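Local structure of pseudopodium-enriched atypical kinase 1 (Homo sapiens, 6BHC) at residues 174-179 against 289-294; 264-269 against 278-283; 362-367 against 375-380. The protein is classed as a pseudokinase, thought to act as a dimeric scaffold in cell signalling rather than chiefly by catalysing phosphate transfer. The protein carries 1 engineered substitution. All blocks are in the same frame, centred on the assembly; numbering follows the deposited sequence.

Contact 1: 174-179 against 289-294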
loop_
_atom_site.group_PDB
_atom_site.type_symbol
_atom_site.label_atom_id
_atom_site.label_comp_id
_atom_site.label_asym_id
_atom_site.label_seq_id
_atom_site.Cartn_x
_atom_site.Cartn_y
_atom_site.Cartn_z
ATOM N N ASP A 174 -25.242 -15.251 -8.225
ATOM C CA ASP A 174 -23.856 -14.855 -8.455
ATOM C C ASP A 174 -23.109 -14.666 -7.142
ATOM O O ASP A 174 -21.969 -15.122 -6.997
ATOM C CB ASP A 174 -23.808 -13.575 -9.287
ATOM C CG ASP A 174 -24.401 -13.753 -10.667
ATOM O OD1 ASP A 174 -25.148 -14.732 -10.873
ATOM O OD2 ASP A 174 -24.123 -12.913 -11.546
ATOM N N LEU A 175 -23.739 -14.003 -6.171
ATOM C CA LEU A 175 -23.072 -13.747 -4.900
ATOM C C LEU A 175 -22.895 -15.030 -4.096
ATOM O O LEU A 175 -21.827 -15.262 -3.519
ATOM C CB LEU A 175 -23.858 -12.708 -4.099
ATOM C CG LEU A 175 -23.262 -12.276 -2.759
ATOM C CD1 LEU A 175 -21.806 -11.867 -2.923
ATOM C CD2 LEU A 175 -24.073 -11.137 -2.160
ATOM N N TYR A 176 -23.923 -15.879 -4.052
ATOM C CA TYR A 176 -23.831 -17.085 -3.234
ATOM C C TYR A 176 -22.825 -18.073 -3.813
ATOM O O TYR A 176 -21.996 -18.627 -3.081
ATOM C CB TYR A 176 -25.203 -17.748 -3.088
ATOM C CG TYR A 176 -25.120 -19.066 -2.348
ATOM C CD1 TYR A 176 -24.998 -19.098 -0.964
ATOM C CD2 TYR A 176 -25.135 -20.275 -3.032
ATOM C CE1 TYR A 176 -24.903 -20.297 -0.284
ATOM C CE2 TYR A 176 -25.043 -21.478 -2.360
ATOM C CZ TYR A 176 -24.929 -21.483 -0.986
ATOM O OH TYR A 176 -24.836 -22.677 -0.309
ATOM N N GLU A 177 -22.884 -18.314 -5.125
ATOM C CA GLU A 177 -21.990 -19.297 -5.726
ATOM C C GLU A 177 -20.546 -18.813 -5.775
ATOM O O GLU A 177 -19.637 -19.639 -5.912
ATOM C CB GLU A 177 -22.481 -19.672 -7.127
ATOM C CG GLU A 177 -23.861 -20.325 -7.127
ATOM C CD GLU A 177 -24.179 -21.060 -8.417
ATOM O OE1 GLU A 177 -23.324 -21.084 -9.328
ATOM O OE2 GLU A 177 -25.291 -21.621 -8.517
ATOM N N ARG A 178 -20.313 -17.503 -5.666
ATOM C CA ARG A 178 -18.944 -17.024 -5.504
ATOM C C ARG A 178 -18.428 -17.317 -4.100
ATOM O O ARG A 178 -17.267 -17.707 -3.930
ATOM C CB ARG A 178 -18.856 -15.529 -5.812
ATOM C CG ARG A 178 -17.436 -14.979 -5.718
ATOM C CD ARG A 178 -17.328 -13.536 -6.191
ATOM N NE ARG A 178 -15.946 -13.067 -6.124
ATOM C CZ ARG A 178 -15.066 -13.187 -7.113
ATOM N NH1 ARG A 178 -15.420 -13.755 -8.258
ATOM N NH2 ARG A 178 -13.828 -12.738 -6.961
ATOM N N GLN A 179 -19.276 -17.137 -3.081
ATOM C CA GLN A 179 -18.891 -17.522 -1.725
ATOM C C GLN A 179 -18.590 -19.011 -1.636
ATOM O O GLN A 179 -17.709 -19.421 -0.872
ATOM C CB GLN A 179 -19.994 -17.158 -0.728
ATOM C CG GLN A 179 -20.331 -15.680 -0.651
ATOM C CD GLN A 179 -21.403 -15.391 0.386
ATOM O OE1 GLN A 179 -21.164 -15.501 1.588
ATOM N NE2 GLN A 179 -22.593 -15.032 -0.078
ATOM N N MET A 289 -23.160 -28.022 -1.282
ATOM C CA MET A 289 -23.073 -26.578 -1.102
ATOM C C MET A 289 -23.933 -25.817 -2.103
ATOM O O MET A 289 -24.322 -24.677 -1.828
ATOM C CB MET A 289 -21.620 -26.119 -1.204
ATOM C CG MET A 289 -20.744 -26.628 -0.074
ATOM S SD MET A 289 -19.073 -25.961 -0.127
ATOM C CE MET A 289 -19.391 -24.228 0.195
ATOM N N LEU A 290 -24.237 -26.417 -3.253
ATOM C CA LEU A 290 -25.150 -25.828 -4.219
ATOM C C LEU A 290 -26.594 -26.260 -3.991
ATOM O O LEU A 290 -27.405 -26.202 -4.923
ATOM C CB LEU A 290 -24.707 -26.177 -5.641
ATOM C CG LEU A 290 -23.344 -25.606 -6.028
ATOM C CD1 LEU A 290 -22.959 -26.043 -7.430
ATOM C CD2 LEU A 290 -23.342 -24.087 -5.913
ATOM N N HIS A 291 -26.922 -26.697 -2.773
ATOM C CA HIS A 291 -28.280 -27.089 -2.394
ATOM C C HIS A 291 -28.802 -28.237 -3.252
ATOM O O HIS A 291 -29.996 -28.321 -3.547
ATOM C CB HIS A 291 -29.234 -25.893 -2.441
ATOM C CG HIS A 291 -28.864 -24.799 -1.489
ATOM N ND1 HIS A 291 -28.210 -23.655 -1.886
ATOM C CD2 HIS A 291 -29.035 -24.688 -0.149
ATOM C CE1 HIS A 291 -28.005 -22.878 -0.837
ATOM N NE2 HIS A 291 -28.496 -23.483 0.230
ATOM N N LEU A 292 -27.909 -29.131 -3.650
ATOM C CA LEU A 292 -28.272 -30.347 -4.350
ATOM C C LEU A 292 -27.977 -31.558 -3.473
ATOM O O LEU A 292 -27.087 -31.506 -2.618
ATOM C CB LEU A 292 -27.503 -30.476 -5.670
ATOM C CG LEU A 292 -27.621 -29.296 -6.636
ATOM C CD1 LEU A 292 -26.687 -29.483 -7.821
ATOM C CD2 LEU A 292 -29.059 -29.130 -7.099
ATOM N N PRO A 293 -28.705 -32.657 -3.643
ATOM C CA PRO A 293 -28.413 -33.852 -2.847
ATOM C C PRO A 293 -27.089 -34.478 -3.255
ATOM O O PRO A 293 -26.517 -34.175 -4.305
ATOM C CB PRO A 293 -29.589 -34.785 -3.158
ATOM C CG PRO A 293 -30.076 -34.341 -4.492
ATOM C CD PRO A 293 -29.857 -32.855 -4.540
ATOM N N ASN A 294 -26.594 -35.349 -2.382
ATOM C CA ASN A 294 -25.455 -36.194 -2.690
ATOM C C ASN A 294 -25.735 -36.966 -3.979
ATOM O O ASN A 294 -26.736 -37.697 -4.048
ATOM C CB ASN A 294 -25.195 -37.152 -1.526
ATOM C CG ASN A 294 -23.997 -38.066 -1.753
ATOM O OD1 ASN A 294 -23.290 -37.965 -2.754
ATOM N ND2 ASN A 294 -23.760 -38.963 -0.803
#
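Tyr176 on helix 173-194 meets Met289 and His291 where helix 277-289 ends in a Schellman motif; in the protein kinase fold these are the αE and αF helices of the C-lobe. His291 is the C' residue of that motif, with positive phi, and Leu292 N turns back to Tyr287 O.

One polar bond joins the segments. Tyr176 CG lies anti to the backbone N (chi1 175°), which carries the ring toward the end of helix 277-289, and OH donates to Met289 O at 2.6 Å. The donor lies in the carbonyl plane with a C=O...OH angle of 156°, and the acceptor sits at the edge of the ring. Tyrosine suits the place because its hydroxyl supplies a partner to a carbonyl at the helix end, where the residue four positions on is Pro293, which has no N-H to give.

The aromatic contact is oblique: the Tyr176 and His291 ring planes are inclined at 32°, with centroids 5.1 Å apart. His291 CE1 comes 3.2 Å from Tyr176 OH, while the nitrogens on either side of that carbon are engaged elsewhere, ND1 with His169 ND1 and NE2 with Val162 O. Those two bonds fix the rotation of the imidazole.

Met289 itself lies farther along helix 173-194, on Val180, Leu183 and Leu184. The apolar contact across the segments is that of Glu177 with Leu290. The buried Glu177 carboxylate is bonded by Ser319 and Ser322 at OE1 and by His169 at OE2, partners that would probably favour the charged form. The two side chains cross at about a right angle, and a single methyl, Leu290 CD2, lies 4.0 Å from both Glu177 CG and the carboxylate carbon, Glu177 CD.

Contact 2: 264-269 against 278-283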
loop_
_atom_site.group_PDB
_atom_site.type_symbol
_atom_site.label_atom_id
_atom_site.label_comp_id
_atom_site.label_asym_id
_atom_site.label_seq_id
_atom_site.Cartn_x
_atom_site.Cartn_y
_atom_site.Cartn_z
ATOM N N LEU A 264 -17.933 -42.785 0.130
ATOM C CA LEU A 264 -16.714 -43.548 -0.084
ATOM C C LEU A 264 -16.414 -43.638 -1.574
ATOM O O LEU A 264 -17.310 -43.891 -2.384
ATOM C CB LEU A 264 -16.833 -44.953 0.508
ATOM C CG LEU A 264 -16.967 -45.050 2.026
ATOM C CD1 LEU A 264 -17.007 -46.510 2.459
ATOM C CD2 LEU A 264 -15.827 -44.304 2.706
ATOM N N ALA A 265 -15.148 -43.428 -1.926
ATOM C CA ALA A 265 -14.742 -43.472 -3.320
ATOM C C ALA A 265 -14.968 -44.871 -3.894
ATOM O O ALA A 265 -14.956 -45.862 -3.158
ATOM C CB ALA A 265 -13.275 -43.071 -3.457
ATOM N N PRO A 266 -15.188 -44.979 -5.208
ATOM C CA PRO A 266 -15.488 -46.298 -5.793
ATOM C C PRO A 266 -14.394 -47.329 -5.587
ATOM O O PRO A 266 -14.702 -48.523 -5.477
ATOM C CB PRO A 266 -15.686 -45.980 -7.282
ATOM C CG PRO A 266 -16.076 -44.542 -7.313
ATOM C CD PRO A 266 -15.315 -43.894 -6.197
ATOM N N GLU A 267 -13.125 -46.915 -5.532
ATOM C CA GLU A 267 -12.053 -47.891 -5.362
ATOM C C GLU A 267 -12.103 -48.547 -3.987
ATOM O O GLU A 267 -11.651 -49.687 -3.830
ATOM C CB GLU A 267 -10.689 -47.237 -5.598
ATOM C CG GLU A 267 -10.324 -46.127 -4.622
ATOM C CD GLU A 267 -10.812 -44.761 -5.066
ATOM O OE1 GLU A 267 -11.713 -44.695 -5.930
ATOM O OE2 GLU A 267 -10.288 -43.748 -4.556
ATOM N N ILE A 268 -12.656 -47.855 -2.989
ATOM C CA ILE A 268 -12.780 -48.441 -1.658
ATOM C C ILE A 268 -13.792 -49.582 -1.662
ATOM O O ILE A 268 -13.650 -50.552 -0.906
ATOM C CB ILE A 268 -13.157 -47.350 -0.637
ATOM C CG1 ILE A 268 -12.129 -46.217 -0.662
ATOM C CG2 ILE A 268 -13.265 -47.929 0.766
ATOM C CD1 ILE A 268 -10.726 -46.655 -0.301
ATOM N N ILE A 269 -14.810 -49.500 -2.515
ATOM C CA ILE A 269 -15.878 -50.495 -2.511
ATOM C C ILE A 269 -15.543 -51.707 -3.378
ATOM O O ILE A 269 -15.950 -52.827 -3.052
ATOM C CB ILE A 269 -17.196 -49.844 -2.964
ATOM C CG1 ILE A 269 -17.459 -48.569 -2.161
ATOM C CG2 ILE A 269 -18.360 -50.819 -2.818
ATOM C CD1 ILE A 269 -18.699 -47.819 -2.592
ATOM N N ASP A 278 -9.990 -37.844 -0.249
ATOM C CA ASP A 278 -10.458 -36.496 0.062
ATOM C C ASP A 278 -10.903 -35.745 -1.187
ATOM O O ASP A 278 -11.836 -34.935 -1.122
ATOM C CB ASP A 278 -9.371 -35.710 0.796
ATOM C CG ASP A 278 -9.148 -36.208 2.212
ATOM O OD1 ASP A 278 -10.035 -36.909 2.746
ATOM O OD2 ASP A 278 -8.090 -35.890 2.796
ATOM N N GLU A 279 -10.255 -35.998 -2.328
ATOM C CA GLU A 279 -10.692 -35.373 -3.572
ATOM C C GLU A 279 -12.097 -35.827 -3.953
ATOM O O GLU A 279 -12.926 -35.016 -4.383
ATOM C CB GLU A 279 -9.701 -35.687 -4.695
ATOM C CG GLU A 279 -8.373 -34.938 -4.604
ATOM C CD GLU A 279 -7.405 -35.548 -3.603
ATOM O OE1 GLU A 279 -7.771 -36.543 -2.943
ATOM O OE2 GLU A 279 -6.273 -35.033 -3.481
ATOM N N PHE A 280 -12.385 -37.120 -3.790
ATOM C CA PHE A 280 -13.706 -37.635 -4.133
ATOM C C PHE A 280 -14.783 -37.050 -3.227
ATOM O O PHE A 280 -15.878 -36.715 -3.693
ATOM C CB PHE A 280 -13.709 -39.162 -4.057
ATOM C CG PHE A 280 -15.030 -39.787 -4.404
ATOM C CD1 PHE A 280 -15.361 -40.051 -5.723
ATOM C CD2 PHE A 280 -15.937 -40.117 -3.410
ATOM C CE1 PHE A 280 -16.573 -40.628 -6.045
ATOM C CE2 PHE A 280 -17.152 -40.695 -3.725
ATOM C CZ PHE A 280 -17.469 -40.951 -5.044
ATOM N N GLN A 281 -14.494 -36.917 -1.929
ATOM C CA GLN A 281 -15.487 -36.361 -1.014
ATOM C C GLN A 281 -15.700 -34.872 -1.251
ATOM O O GLN A 281 -16.795 -34.356 -0.996
ATOM C CB GLN A 281 -15.073 -36.622 0.435
ATOM C CG GLN A 281 -15.166 -38.085 0.841
ATOM C CD GLN A 281 -14.868 -38.312 2.314
ATOM O OE1 GLN A 281 -14.310 -37.449 2.991
ATOM N NE2 GLN A 281 -15.244 -39.483 2.817
ATOM N N THR A 282 -14.677 -34.168 -1.742
ATOM C CA THR A 282 -14.843 -32.760 -2.086
ATOM C C THR A 282 -15.807 -32.584 -3.253
ATOM O O THR A 282 -16.545 -31.591 -3.303
ATOM C CB THR A 282 -13.482 -32.138 -2.409
ATOM O OG1 THR A 282 -12.617 -32.271 -1.275
ATOM C CG2 THR A 282 -13.627 -30.663 -2.751
ATOM N N GLY A 283 -15.828 -33.536 -4.190
ATOM C CA GLY A 283 -16.777 -33.460 -5.287
ATOM C C GLY A 283 -18.216 -33.587 -4.831
ATOM O O GLY A 283 -19.111 -32.956 -5.401
#
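A CH-pi contact joins Ala265 and Pro266 to Phe280, setting the APE motif that ends the activation segment of a kinase fold, here Ala265-Pro266-Glu267, against the αF helix, 277-289. Both residues lie over one face of the aromatic ring. Ala265 CA stands 3.7 Å from the Phe280 ring centroid, 18° off the normal, and Pro266 CD is 3.9 Å from the same centroid. Each of these carbons is bonded to an amide nitrogen, so its C-H is somewhat polarised and a fitting partner for a pi cloud. Ala265 CB adds a plain apolar touch, 3.8 Å from Phe280 CG; a small residue there lets the backbone come down close to the ring.

A chi1 of -180° places the Phe280 ring across from its main-chain nitrogen, turning it toward Ala265 and Pro266. Leu264 O approaches CE2 obliquely at 3.5 Å. Glu267 forms a salt bridge with Arg340, the pairing familiar from the APE glutamate of protein kinases, and Phe280 also meets the Phe296 ring, planes at about 40°. With an alanine at Phe280, Ala265 and Pro266 would probably lose the flat surface they rest on, and Phe296 its ring partner, leaving a gap between motif and helix. The hold across the contact probably comes mostly from close fit, while directional bonds sit beside it, such as Gln281 NE2 with Arg263 O and Lys303 NZ with Leu264 O.

Contact 3: 362-367 against 375-380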
loop_
_atom_site.group_PDB
_atom_site.type_symbol
_atom_site.label_atom_id
_atom_site.label_comp_id
_atom_site.label_asym_id
_atom_site.label_seq_id
_atom_site.Cartn_x
_atom_site.Cartn_y
_atom_site.Cartn_z
ATOM N N PHE A 362 -10.720 -18.031 -23.326
ATOM C CA PHE A 362 -10.672 -19.428 -23.745
ATOM C C PHE A 362 -10.813 -19.556 -25.257
ATOM O O PHE A 362 -10.181 -20.421 -25.875
ATOM C CB PHE A 362 -11.764 -20.238 -23.040
ATOM C CG PHE A 362 -11.525 -20.448 -21.566
ATOM C CD1 PHE A 362 -10.414 -19.911 -20.937
ATOM C CD2 PHE A 362 -12.413 -21.201 -20.813
ATOM C CE1 PHE A 362 -10.201 -20.107 -19.584
ATOM C CE2 PHE A 362 -12.202 -21.403 -19.461
ATOM C CZ PHE A 362 -11.096 -20.855 -18.847
ATOM N N GLN A 363 -11.640 -18.704 -25.870
ATOM C CA GLN A 363 -11.816 -18.758 -27.319
ATOM C C GLN A 363 -10.517 -18.430 -28.045
ATOM O O GLN A 363 -10.158 -19.098 -29.022
ATOM C CB GLN A 363 -12.926 -17.801 -27.753
ATOM C CG GLN A 363 -14.327 -18.281 -27.423
ATOM C CD GLN A 363 -15.399 -17.352 -27.957
ATOM O OE1 GLN A 363 -15.258 -16.130 -27.908
ATOM N NE2 GLN A 363 -16.475 -17.929 -28.480
ATOM N N THR A 364 -9.803 -17.400 -27.586
ATOM C CA THR A 364 -8.510 -17.082 -28.180
ATOM C C THR A 364 -7.498 -18.192 -27.928
ATOM O O THR A 364 -6.630 -18.442 -28.774
ATOM C CB THR A 364 -7.992 -15.751 -27.631
ATOM O OG1 THR A 364 -9.029 -14.765 -27.707
ATOM C CG2 THR A 364 -6.793 -15.270 -28.435
ATOM N N PHE A 365 -7.602 -18.872 -26.785
ATOM C CA PHE A 365 -6.696 -19.977 -26.483
ATOM C C PHE A 365 -6.846 -21.103 -27.500
ATOM O O PHE A 365 -5.858 -21.580 -28.068
ATOM C CB PHE A 365 -6.959 -20.484 -25.064
ATOM C CG PHE A 365 -5.957 -21.492 -24.576
ATOM C CD1 PHE A 365 -4.808 -21.084 -23.917
ATOM C CD2 PHE A 365 -6.169 -22.849 -24.761
ATOM C CE1 PHE A 365 -3.887 -22.009 -23.460
ATOM C CE2 PHE A 365 -5.252 -23.779 -24.307
ATOM C CZ PHE A 365 -4.110 -23.359 -23.655
ATOM N N THR A 366 -8.085 -21.534 -27.751
ATOM C CA THR A 366 -8.311 -22.623 -28.697
ATOM C C THR A 366 -7.981 -22.210 -30.126
ATOM O O THR A 366 -7.575 -23.053 -30.934
ATOM C CB THR A 366 -9.759 -23.103 -28.614
ATOM O OG1 THR A 366 -10.635 -22.052 -29.039
ATOM C CG2 THR A 366 -10.107 -23.499 -27.187
ATOM N N ALA A 367 -8.148 -20.930 -30.456
ATOM C CA ALA A 367 -7.891 -20.459 -31.811
ATOM C C ALA A 367 -6.406 -20.305 -32.115
ATOM O O ALA A 367 -6.030 -20.282 -33.291
ATOM C CB ALA A 367 -8.604 -19.127 -32.051
ATOM N N ASN A 375 1.261 -19.319 -25.097
ATOM C CA ASN A 375 2.070 -18.881 -23.966
ATOM C C ASN A 375 2.081 -17.362 -23.854
ATOM O O ASN A 375 2.060 -16.815 -22.745
ATOM C CB ASN A 375 3.493 -19.423 -24.102
ATOM C CG ASN A 375 4.344 -19.137 -22.883
ATOM O OD1 ASN A 375 5.075 -18.146 -22.839
ATOM N ND2 ASN A 375 4.254 -20.005 -21.883
ATOM N N THR A 376 2.111 -16.665 -24.992
ATOM C CA THR A 376 2.066 -15.206 -24.971
ATOM C C THR A 376 0.720 -14.704 -24.464
ATOM O O THR A 376 0.661 -13.741 -23.691
ATOM C CB THR A 376 2.358 -14.652 -26.367
ATOM O OG1 THR A 376 3.673 -15.051 -26.775
ATOM C CG2 THR A 376 2.271 -13.133 -26.377
ATOM N N LEU A 377 -0.371 -15.350 -24.883
ATOM C CA LEU A 377 -1.695 -14.961 -24.411
ATOM C C LEU A 377 -1.802 -15.098 -22.896
ATOM O O LEU A 377 -2.289 -14.192 -22.212
ATOM C CB LEU A 377 -2.763 -15.806 -25.105
ATOM C CG LEU A 377 -4.215 -15.531 -24.714
ATOM C CD1 LEU A 377 -4.654 -14.165 -25.221
ATOM C CD2 LEU A 377 -5.129 -16.625 -25.242
ATOM N N LEU A 378 -1.342 -16.227 -22.355
ATOM C CA LEU A 378 -1.416 -16.439 -20.912
ATOM C C LEU A 378 -0.453 -15.524 -20.165
ATOM O O LEU A 378 -0.774 -15.036 -19.076
ATOM C CB LEU A 378 -1.131 -17.904 -20.584
ATOM C CG LEU A 378 -2.146 -18.925 -21.103
ATOM C CD1 LEU A 378 -1.660 -20.346 -20.857
ATOM C CD2 LEU A 378 -3.502 -18.701 -20.456
ATOM N N GLN A 379 0.732 -15.282 -20.731
ATOM C CA GLN A 379 1.704 -14.428 -20.055
ATOM C C GLN A 379 1.244 -12.976 -20.034
ATOM O O GLN A 379 1.438 -12.275 -19.035
ATOM C CB GLN A 379 3.073 -14.548 -20.726
ATOM C CG GLN A 379 4.189 -13.834 -19.978
ATOM C CD GLN A 379 4.459 -14.443 -18.616
ATOM O OE1 GLN A 379 5.057 -15.514 -18.510
ATOM N NE2 GLN A 379 4.015 -13.763 -17.564
ATOM N N ASN A 380 0.638 -12.505 -21.128
ATOM C CA ASN A 380 0.115 -11.143 -21.146
ATOM C C ASN A 380 -0.994 -10.971 -20.117
ATOM O O ASN A 380 -1.065 -9.941 -19.437
ATOM C CB ASN A 380 -0.391 -10.788 -22.544
ATOM C CG ASN A 380 0.722 -10.735 -23.572
ATOM O OD1 ASN A 380 1.901 -10.644 -23.227
ATOM N ND2 ASN A 380 0.352 -10.792 -24.846
#
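Phe365 offers its ring edge to Leu378, whose CD1 lies near the ring plane and 3.8 Å from CE1. The two side chains belong to an antiparallel helical hairpin, helix 359-367 followed after a short turn by helix 371-396. At this point the segment axes run at 155° to each other and approach to 10.2 Å. The chi1 of Phe365, -172°, sets CG opposite the main-chain nitrogen and brings the end of the ring nearer helix 371-396, with CE1 at Leu378. The ring also touches Ser424 of helix 420-430 and Leu431. A large aromatic suits a position that meets helix 371-396 and helix 420-430 at once.

Leu377 points directly into the interface and packs by its two methyls. CD2 approaches the backbone of the opposing helix, 3.7 Å from Phe365 N, and lies 3.8 Å from Thr364 CB. Thr364, at the exposed margin, turns its methyl inward: CG2 lies 3.8 Å from Leu377 CD2, with CD1 a little farther off. Threonine fits this exposed position because its methyl packs on Leu377 while the polar OG1 is compatible with solvent. Leu377 and Leu378 both reach Leu361 as well, extending the apolar seam along the first helix. Further along the second helix, Asn380 packs on Val16 of the second subunit, which places the hairpin beside the dimer contact. Within the first helix, Gln363 O accepts two donors from the same face of its plane, Ala367 N and Thr366 OG1, the hydroxyl at 3.0 Å.

Overall arrangement
Contacts 1 and 2 lie in the C-lobe of the kinase fold and both use helix 277-289: contact 2 meets its early turns, contact 1 its C-terminal end. Their centres are about 20 Å apart, and contact 2 is nested within the chain loop that contact 1 closes. Contact 3, about 30 Å from contact 1 between centres, follows in series and joins two consecutive helices near the second subunit. Chemistry follows place: buried contact 1 mixes a hydroxyl-carbonyl bond with aromatic and aliphatic packing, partly buried contact 2 rests on CH-pi packing, and peripheral contact 3 is an apolar seam with an exposed margin.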